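Local coordinates for DegV family protein (PDB 2DT8) that binds a long-chain fatty acid, here palmitic acid, as a member of the DegV family, and may carry or deliver lipid in the cell, at residues Phe154-Lys166 with Phe177-Leu190. Sequence-based numbering, arbitrary orientation.
Sequences FVRFSVATLEFLK and FLGTLLNLKPVLTL. With PLM (palmitic acid), chain C.
The ring of Phe157 lies clamped between protein and lipid: CB of Leu188 sits over one face, a CH-pi contact 3.8 Å from the ring centroid, and palmitate CD covers the centre of the opposite face. CG stands between the backbone N and the carbonyl carbon (chi1 68°), a torsion that brings the ring between Leu188 and the acyl chain; a flat apolar ring suits the place because it offers a broad face to each. Leu190 CD1 touches both this ring and the tail, 3.9 Å from PLM CB. Leu162 is packed as closely, wedging CD1 between Phe177 CB (3.6 Å) and the methyls of Leu178 and Leu181. The backbones of Phe157 and Leu188 bond reciprocally as an antiparallel hydrogen-bonded pair, the shorter bond running from Leu188 N to Phe157 O (2.7 Å). This single bridge ties strand 185-190, half of a two-stranded antiparallel hairpin with 194-201, to strand 154-158 at the margin of the four-stranded mixed sheet beside the lipid. Side-chain hydroxyls, short enough to reach a neighbouring backbone carbonyl, add bonds on both sides of the bridge. Ser158 OG donates to Pro186 O at 2.7 Å, in the carbonyl plane. Thr189 OG1 donates to Val155 O (2.8 Å), which Arg156 NH1, in a bond local to 154-166, grips from the opposite face of its plane. Beyond Pro186, whose ring meets Val159, the contact is made by apolar side chains and thins toward solvent, where extended Lys166 merely lays its aliphatic CD 4.2 Å from Leu178 CD1.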
ATOM      1  N   PHE A 154      -2.415  -3.605 -11.084  1.00  5.49           N
ATOM      2  CA  PHE A 154      -1.616  -4.800 -10.948  1.00  5.31           C
ATOM      3  C   PHE A 154      -0.830  -4.804  -9.654  1.00  4.07           C
ATOM      4  O   PHE A 154      -0.371  -3.761  -9.209  1.00  5.53           O
ATOM      5  CB  PHE A 154      -0.623  -4.856 -12.111  1.00  4.57           C
ATOM      6  CG  PHE A 154       0.285  -6.038 -12.078  1.00  7.28           C
ATOM      7  CD1 PHE A 154      -0.131  -7.251 -12.605  1.00  7.57           C
ATOM      8  CD2 PHE A 154       1.554  -5.947 -11.503  1.00  7.63           C
ATOM      9  CE1 PHE A 154       0.705  -8.367 -12.572  1.00  9.67           C
ATOM     10  CE2 PHE A 154       2.392  -7.060 -11.466  1.00  8.13           C
ATOM     11  CZ  PHE A 154       1.965  -8.265 -12.000  1.00  8.60           C
ATOM     12  N   VAL A 155      -0.704  -5.982  -9.055  1.00  4.58           N
ATOM     13  CA  VAL A 155       0.123  -6.138  -7.869  1.00  3.82           C
ATOM     14  C   VAL A 155       0.583  -7.574  -7.678  1.00  4.41           C
ATOM     15  O   VAL A 155      -0.193  -8.520  -7.813  1.00  4.24           O
ATOM     16  CB  VAL A 155      -0.569  -5.642  -6.552  1.00  3.68           C
ATOM     17  CG1 VAL A 155      -1.946  -6.278  -6.379  1.00  6.89           C
ATOM     18  CG2 VAL A 155       0.332  -5.974  -5.345  1.00  7.05           C
ATOM     19  N   ARG A 156       1.879  -7.724  -7.417  1.00  5.14           N
ATOM     20  CA  ARG A 156       2.466  -9.018  -7.115  1.00  4.43           C
ATOM     21  C   ARG A 156       3.529  -8.782  -6.064  1.00  4.47           C
ATOM     22  O   ARG A 156       4.239  -7.778  -6.101  1.00  4.46           O
ATOM     23  CB  ARG A 156       3.144  -9.648  -8.336  1.00  5.74           C
ATOM     24  CG  ARG A 156       2.200 -10.252  -9.358  1.00  5.31           C
ATOM     25  CD  ARG A 156       1.425 -11.436  -8.798  1.00  5.58           C
ATOM     26  NE  ARG A 156       0.620 -12.091  -9.834  1.00  8.49           N
ATOM     27  CZ  ARG A 156      -0.530 -11.618 -10.308  1.00  6.60           C
ATOM     28  NH1 ARG A 156      -1.033 -10.481  -9.850  1.00  8.75           N
ATOM     29  NH2 ARG A 156      -1.188 -12.286 -11.253  1.00 11.40           N
ATOM     30  N   PHE A 157       3.630  -9.700  -5.117  1.00  3.61           N
ATOM     31  CA  PHE A 157       4.682  -9.598  -4.116  1.00  4.07           C
ATOM     32  C   PHE A 157       5.013 -10.969  -3.564  1.00  4.29           C
ATOM     33  O   PHE A 157       4.249 -11.924  -3.718  1.00  6.24           O
ATOM     34  CB  PHE A 157       4.313  -8.634  -2.967  1.00  5.35           C
ATOM     35  CG  PHE A 157       3.188  -9.106  -2.076  1.00  4.78           C
ATOM     36  CD1 PHE A 157       1.852  -8.973  -2.469  1.00  5.38           C
ATOM     37  CD2 PHE A 157       3.460  -9.627  -0.812  1.00  5.19           C
ATOM     38  CE1 PHE A 157       0.810  -9.344  -1.605  1.00  6.86           C
ATOM     39  CE2 PHE A 157       2.426 -10.001   0.058  1.00  5.79           C
ATOM     40  CZ  PHE A 157       1.093  -9.860  -0.343  1.00  3.96           C
ATOM     41  N   SER A 158       6.196 -11.070  -2.966  1.00  5.19           N
ATOM     42  CA  SER A 158       6.629 -12.305  -2.326  1.00  3.76           C
ATOM     43  C   SER A 158       7.072 -11.928  -0.915  1.00  6.92           C
ATOM     44  O   SER A 158       7.290 -10.746  -0.613  1.00  6.21           O
ATOM     45  CB  SER A 158       7.782 -12.938  -3.105  1.00  4.28           C
ATOM     46  OG  SER A 158       8.087 -14.234  -2.608  1.00  8.43           O
ATOM     47  N   VAL A 159       7.183 -12.937  -0.050  1.00  6.57           N
ATOM     48  CA  VAL A 159       7.575 -12.753   1.347  1.00  7.28           C
ATOM     49  C   VAL A 159       8.486 -13.904   1.758  1.00  7.46           C
ATOM     50  O   VAL A 159       8.433 -14.980   1.162  1.00  8.03           O
ATOM     51  CB  VAL A 159       6.338 -12.751   2.283  1.00  5.52           C
ATOM     52  CG1 VAL A 159       5.477 -11.530   2.012  1.00  6.99           C
ATOM     53  CG2 VAL A 159       5.505 -14.015   2.066  1.00  7.36           C
ATOM     54  N   ALA A 160       9.320 -13.685   2.769  1.00  5.90           N
ATOM     55  CA  ALA A 160      10.225 -14.738   3.228  1.00  7.06           C
ATOM     56  C   ALA A 160       9.449 -15.844   3.928  1.00  8.39           C
ATOM     57  O   ALA A 160       9.817 -17.014   3.846  1.00  9.82           O
ATOM     58  CB  ALA A 160      11.270 -14.155   4.187  1.00  9.04           C
ATOM     59  N   THR A 161       8.378 -15.466   4.620  1.00  5.71           N
ATOM     60  CA  THR A 161       7.553 -16.424   5.345  1.00  6.02           C
ATOM     61  C   THR A 161       6.114 -15.947   5.367  1.00  5.20           C
ATOM     62  O   THR A 161       5.845 -14.751   5.247  1.00  7.30           O
ATOM     63  CB  THR A 161       8.014 -16.585   6.820  1.00  8.02           C
ATOM     64  OG1 THR A 161       7.094 -17.439   7.512  1.00  9.11           O
ATOM     65  CG2 THR A 161       8.037 -15.234   7.543  1.00  7.73           C
ATOM     66  N   LEU A 162       5.191 -16.889   5.501  1.00  5.91           N
ATOM     67  CA  LEU A 162       3.784 -16.534   5.579  1.00  6.96           C
ATOM     68  C   LEU A 162       3.375 -16.330   7.042  1.00  4.55           C
ATOM     69  O   LEU A 162       2.234 -15.995   7.331  1.00  7.28           O
ATOM     70  CB  LEU A 162       2.920 -17.650   4.971  1.00  9.52           C
ATOM     71  CG  LEU A 162       3.079 -17.935   3.477  1.00 12.08           C
ATOM     72  CD1 LEU A 162       2.221 -19.139   3.108  1.00 15.37           C
ATOM     73  CD2 LEU A 162       2.668 -16.722   2.668  1.00 12.16           C
ATOM     74  N   GLU A 163       4.324 -16.484   7.962  1.00  5.57           N
ATOM     75  CA  GLU A 163       4.011 -16.385   9.386  1.00  6.77           C
ATOM     76  C   GLU A 163       3.469 -15.052   9.889  1.00  5.86           C
ATOM     77  O   GLU A 163       2.606 -15.032  10.777  1.00  7.03           O
ATOM     78  CB  GLU A 163       5.227 -16.795  10.223  1.00  7.12           C
ATOM     79  CG  GLU A 163       4.946 -17.049  11.712  1.00 11.02           C
ATOM     80  CD  GLU A 163       4.004 -18.214  11.973  1.00 13.05           C
ATOM     81  OE1 GLU A 163       3.877 -19.109  11.112  1.00 18.37           O
ATOM     82  OE2 GLU A 163       3.397 -18.234  13.068  1.00 18.18           O
ATOM     83  N   PHE A 164       3.964 -13.936   9.360  1.00  5.55           N
ATOM     84  CA  PHE A 164       3.446 -12.649   9.819  1.00  4.98           C
ATOM     85  C   PHE A 164       2.031 -12.414   9.303  1.00  4.65           C
ATOM     86  O   PHE A 164       1.188 -11.830   9.999  1.00  6.05           O
ATOM     87  CB  PHE A 164       4.374 -11.505   9.399  1.00  6.51           C
ATOM     88  CG  PHE A 164       5.659 -11.453  10.188  1.00  5.71           C
ATOM     89  CD1 PHE A 164       6.633 -12.437  10.031  1.00  4.64           C
ATOM     90  CD2 PHE A 164       5.891 -10.425  11.085  1.00  9.99           C
ATOM     91  CE1 PHE A 164       7.819 -12.388  10.762  1.00  6.15           C
ATOM     92  CE2 PHE A 164       7.075 -10.372  11.820  1.00  8.29           C
ATOM     93  CZ  PHE A 164       8.041 -11.358  11.657  1.00  9.40           C
ATOM     94  N   LEU A 165       1.766 -12.873   8.085  1.00  5.85           N
ATOM     95  CA  LEU A 165       0.439 -12.735   7.507  1.00  5.18           C
ATOM     96  C   LEU A 165      -0.539 -13.588   8.319  1.00  5.89           C
ATOM     97  O   LEU A 165      -1.652 -13.181   8.627  1.00  6.08           O
ATOM     98  CB  LEU A 165       0.463 -13.138   6.034  1.00  5.66           C
ATOM     99  CG  LEU A 165       1.023 -12.076   5.083  1.00  5.35           C
ATOM    100  CD1 LEU A 165       1.263 -12.681   3.718  1.00  7.59           C
ATOM    101  CD2 LEU A 165       0.053 -10.919   4.994  1.00  6.21           C
ATOM    102  N   LYS A 166      -0.057 -14.811   8.604  1.00  7.32           N
ATOM    103  CA  LYS A 166      -0.884 -15.687   9.412  1.00  6.56           C
ATOM    104  C   LYS A 166      -1.233 -15.222  10.827  1.00  7.86           C
ATOM    105  O   LYS A 166      -2.382 -15.242  11.249  1.00  8.88           O
ATOM    106  CB  LYS A 166      -0.132 -17.008   9.498  1.00  7.15           C
ATOM    107  CG  LYS A 166      -0.791 -18.011  10.446  1.00 12.00           C
ATOM    108  CD  LYS A 166       0.031 -19.285  10.551  1.00 15.12           C
ATOM    109  CE  LYS A 166      -0.558 -20.226  11.586  1.00 23.63           C
ATOM    110  NZ  LYS A 166       0.064 -21.577  11.497  1.00 24.81           N
ATOM    111  N   PHE A 177      -1.416 -21.716   0.869  1.00 13.89           N
ATOM    112  CA  PHE A 177      -0.014 -22.100   0.750  1.00 15.83           C
ATOM    113  C   PHE A 177       0.576 -22.608   2.056  1.00 15.18           C
ATOM    114  O   PHE A 177       1.645 -23.208   2.055  1.00 21.05           O
ATOM    115  CB  PHE A 177       0.841 -20.923   0.259  1.00 16.26           C
ATOM    116  CG  PHE A 177       0.613 -20.550  -1.181  1.00 18.15           C
ATOM    117  CD1 PHE A 177       0.048 -21.456  -2.078  1.00 22.27           C
ATOM    118  CD2 PHE A 177       0.995 -19.297  -1.651  1.00 19.49           C
ATOM    119  CE1 PHE A 177      -0.132 -21.119  -3.421  1.00 20.87           C
ATOM    120  CE2 PHE A 177       0.821 -18.948  -2.991  1.00 17.06           C
ATOM    121  CZ  PHE A 177       0.254 -19.864  -3.877  1.00 17.26           C
ATOM    122  N   LEU A 178      -0.104 -22.364   3.170  1.00 15.21           N
ATOM    123  CA  LEU A 178       0.421 -22.803   4.461  1.00 18.73           C
ATOM    124  C   LEU A 178       0.750 -24.285   4.437  1.00 24.05           C
ATOM    125  O   LEU A 178       1.880 -24.689   4.719  1.00 29.30           O
ATOM    126  CB  LEU A 178      -0.581 -22.525   5.581  1.00 19.82           C
ATOM    127  CG  LEU A 178      -0.787 -21.063   5.976  1.00 21.28           C
ATOM    128  CD1 LEU A 178      -1.754 -20.997   7.137  1.00 24.43           C
ATOM    129  CD2 LEU A 178       0.536 -20.437   6.371  1.00 19.10           C
ATOM    130  N   GLY A 179      -0.244 -25.089   4.086  1.00 24.15           N
ATOM    131  CA  GLY A 179      -0.043 -26.524   4.042  1.00 26.85           C
ATOM    132  C   GLY A 179       0.324 -27.117   2.679  1.00 28.58           C
ATOM    133  O   GLY A 179       0.145 -28.299   2.418  1.00 26.77           O
ATOM    134  N   THR A 180       0.899 -26.225   1.856  1.00 26.84           N
ATOM    135  CA  THR A 180       1.231 -26.664   0.514  1.00 26.78           C
ATOM    136  C   THR A 180       2.471 -25.991  -0.081  1.00 24.70           C
ATOM    137  O   THR A 180       2.972 -26.371  -1.131  1.00 24.96           O
ATOM    138  CB  THR A 180       0.140 -26.456  -0.454  1.00 27.35           C
ATOM    139  OG1 THR A 180      -0.038 -25.053  -0.688  1.00 27.57           O
ATOM    140  CG2 THR A 180      -1.200 -27.069  -0.086  1.00 28.73           C
ATOM    141  N   LEU A 181       2.948 -24.997   0.688  1.00 26.03           N
ATOM    142  CA  LEU A 181       4.096 -24.259   0.196  1.00 24.18           C
ATOM    143  C   LEU A 181       5.505 -24.834   0.352  1.00 23.26           C
ATOM    144  O   LEU A 181       6.408 -24.554  -0.425  1.00 19.96           O
ATOM    145  CB  LEU A 181       4.171 -22.894   0.991  1.00 21.46           C
ATOM    146  CG  LEU A 181       5.205 -21.891   0.475  1.00 23.22           C
ATOM    147  CD1 LEU A 181       4.987 -21.525  -0.995  1.00 22.70           C
ATOM    148  CD2 LEU A 181       5.197 -20.575   1.252  1.00 23.13           C
ATOM    149  N   LEU A 182       5.616 -25.678   1.393  1.00 23.90           N
ATOM    150  CA  LEU A 182       6.919 -26.258   1.653  1.00 24.92           C
ATOM    151  C   LEU A 182       8.060 -25.237   1.682  1.00 23.91           C
ATOM    152  O   LEU A 182       8.044 -24.270   2.433  1.00 27.49           O
ATOM    153  CB  LEU A 182       7.062 -27.515   0.779  1.00 29.22           C
ATOM    154  CG  LEU A 182       6.114 -28.638   1.224  1.00 32.38           C
ATOM    155  CD1 LEU A 182       5.975 -29.693   0.139  1.00 34.32           C
ATOM    156  CD2 LEU A 182       6.661 -29.262   2.496  1.00 34.71           C
ATOM    157  N   ASN A 183       9.043 -25.419   1.009  1.00 21.33           N
ATOM    158  CA  ASN A 183      10.235 -24.631   0.765  1.00 21.28           C
ATOM    159  C   ASN A 183      10.209 -23.689  -0.441  1.00 19.98           C
ATOM    160  O   ASN A 183      11.143 -22.940  -0.697  1.00 19.56           O
ATOM    161  CB  ASN A 183      11.415 -25.555   0.787  1.00 19.61           C
ATOM    162  CG  ASN A 183      11.646 -26.235   2.130  1.00 27.06           C
ATOM    163  OD1 ASN A 183      11.577 -25.596   3.183  1.00 33.86           O
ATOM    164  ND2 ASN A 183      11.928 -27.533   2.097  1.00 29.29           N
ATOM    165  N   LEU A 184       9.064 -23.763  -1.140  1.00 17.07           N
ATOM    166  CA  LEU A 184       8.944 -22.933  -2.323  1.00 14.95           C
ATOM    167  C   LEU A 184       8.720 -21.411  -2.032  1.00 13.01           C
ATOM    168  O   LEU A 184       8.392 -21.095  -0.886  1.00 15.73           O
ATOM    169  CB  LEU A 184       7.712 -23.355  -3.223  1.00 15.81           C
ATOM    170  CG  LEU A 184       7.766 -24.748  -3.845  1.00 19.23           C
ATOM    171  CD1 LEU A 184       6.378 -25.117  -4.339  1.00 20.98           C
ATOM    172  CD2 LEU A 184       8.772 -24.752  -4.979  1.00 22.73           C
ATOM    173  N   LYS A 185       8.928 -20.510  -2.994  1.00  9.81           N
ATOM    174  CA  LYS A 185       8.738 -19.078  -2.745  1.00  8.63           C
ATOM    175  C   LYS A 185       7.325 -18.732  -3.176  1.00  7.43           C
ATOM    176  O   LYS A 185       6.925 -19.049  -4.290  1.00  8.57           O
ATOM    177  CB  LYS A 185       9.730 -18.228  -3.546  1.00  8.88           C
ATOM    178  CG  LYS A 185      11.188 -18.615  -3.344  1.00 11.11           C
ATOM    179  CD  LYS A 185      11.592 -18.661  -1.874  1.00 13.99           C
ATOM    180  CE  LYS A 185      13.045 -19.109  -1.751  1.00 18.83           C
ATOM    181  NZ  LYS A 185      13.486 -19.201  -0.335  1.00 18.73           N
ATOM    182  N   PRO A 186       6.550 -18.075  -2.303  1.00  7.18           N
ATOM    183  CA  PRO A 186       5.172 -17.710  -2.634  1.00  6.30           C
ATOM    184  C   PRO A 186       5.054 -16.416  -3.422  1.00  7.38           C
ATOM    185  O   PRO A 186       5.818 -15.477  -3.203  1.00  8.02           O
ATOM    186  CB  PRO A 186       4.520 -17.583  -1.265  1.00  7.00           C
ATOM    187  CG  PRO A 186       5.628 -16.950  -0.453  1.00  7.44           C
ATOM    188  CD  PRO A 186       6.869 -17.729  -0.904  1.00  8.93           C
ATOM    189  N   VAL A 187       4.115 -16.388  -4.359  1.00  7.46           N
ATOM    190  CA  VAL A 187       3.854 -15.181  -5.129  1.00  6.62           C
ATOM    191  C   VAL A 187       2.413 -14.847  -4.786  1.00  7.53           C
ATOM    192  O   VAL A 187       1.505 -15.670  -4.955  1.00  7.28           O
ATOM    193  CB  VAL A 187       4.035 -15.409  -6.635  1.00  7.95           C
ATOM    194  CG1 VAL A 187       3.696 -14.131  -7.394  1.00  9.34           C
ATOM    195  CG2 VAL A 187       5.487 -15.811  -6.913  1.00  9.59           C
ATOM    196  N   LEU A 188       2.214 -13.640  -4.280  1.00  4.59           N
ATOM    197  CA  LEU A 188       0.898 -13.208  -3.825  1.00  5.21           C
ATOM    198  C   LEU A 188       0.375 -11.972  -4.542  1.00  5.85           C
ATOM    199  O   LEU A 188       1.122 -11.256  -5.203  1.00  5.18           O
ATOM    200  CB  LEU A 188       0.970 -12.915  -2.323  1.00  6.01           C
ATOM    201  CG  LEU A 188       1.537 -14.042  -1.450  1.00  7.55           C
ATOM    202  CD1 LEU A 188       1.505 -13.621   0.011  1.00 12.49           C
ATOM    203  CD2 LEU A 188       0.731 -15.312  -1.652  1.00 11.95           C
ATOM    204  N   THR A 189      -0.920 -11.721  -4.385  1.00  3.69           N
ATOM    205  CA  THR A 189      -1.557 -10.551  -4.989  1.00  3.83           C
ATOM    206  C   THR A 189      -2.709 -10.145  -4.071  1.00  6.67           C
ATOM    207  O   THR A 189      -2.815 -10.630  -2.940  1.00  6.15           O
ATOM    208  CB  THR A 189      -2.082 -10.885  -6.430  1.00  4.89           C
ATOM    209  OG1 THR A 189      -2.574  -9.693  -7.063  1.00  6.22           O
ATOM    210  CG2 THR A 189      -3.198 -11.922  -6.380  1.00  7.48           C
ATOM    211  N   LEU A 190      -3.524  -9.205  -4.531  1.00  5.75           N
ATOM    212  CA  LEU A 190      -4.715  -8.800  -3.795  1.00  6.74           C
ATOM    213  C   LEU A 190      -5.857  -8.760  -4.799  1.00  6.00           C
ATOM    214  O   LEU A 190      -5.666  -8.353  -5.943  1.00  7.58           O
ATOM    215  CB  LEU A 190      -4.566  -7.408  -3.165  1.00  5.71           C
ATOM    216  CG  LEU A 190      -3.767  -7.310  -1.860  1.00  7.33           C
ATOM    217  CD1 LEU A 190      -2.301  -7.127  -2.174  1.00 10.76           C
ATOM    218  CD2 LEU A 190      -4.276  -6.136  -1.030  1.00 11.09           C
TER
HETATM  219  C1  PLM C 701      -4.269  -1.870  11.232  1.00  8.51           C
HETATM  220  O1  PLM C 701      -5.537  -1.522  11.002  1.00  9.55           O
HETATM  221  O2  PLM C 701      -3.930  -2.187  12.352  1.00  8.95           O
HETATM  222  C2  PLM C 701      -3.270  -1.871  10.094  1.00  9.45           C
HETATM  223  C3  PLM C 701      -3.375  -3.201   9.339  1.00  8.22           C
HETATM  224  C4  PLM C 701      -2.341  -3.253   8.211  1.00  7.58           C
HETATM  225  C5  PLM C 701      -2.499  -4.569   7.452  1.00  7.98           C
HETATM  226  C6  PLM C 701      -1.545  -4.610   6.260  1.00  7.17           C
HETATM  227  C7  PLM C 701      -1.698  -5.944   5.556  1.00  7.63           C
HETATM  228  C8  PLM C 701      -0.922  -5.936   4.261  1.00 13.36           C
HETATM  229  C9  PLM C 701      -1.366  -7.141   3.436  1.00 15.61           C
HETATM  230  CA  PLM C 701      -0.268  -7.531   2.466  1.00 21.35           C
HETATM  231  CB  PLM C 701      -0.421  -6.679   1.220  1.00 17.45           C
HETATM  232  CC  PLM C 701       0.730  -5.691   1.154  1.00 18.93           C
HETATM  233  CD  PLM C 701       1.448  -5.861  -0.171  1.00 18.40           C
HETATM  234  CE  PLM C 701       2.711  -5.002  -0.163  1.00 18.02           C
HETATM  235  CF  PLM C 701       3.511  -5.245  -1.451  1.00 20.33           C
HETATM  236  CG  PLM C 701       2.879  -4.465  -2.605  1.00 21.36           C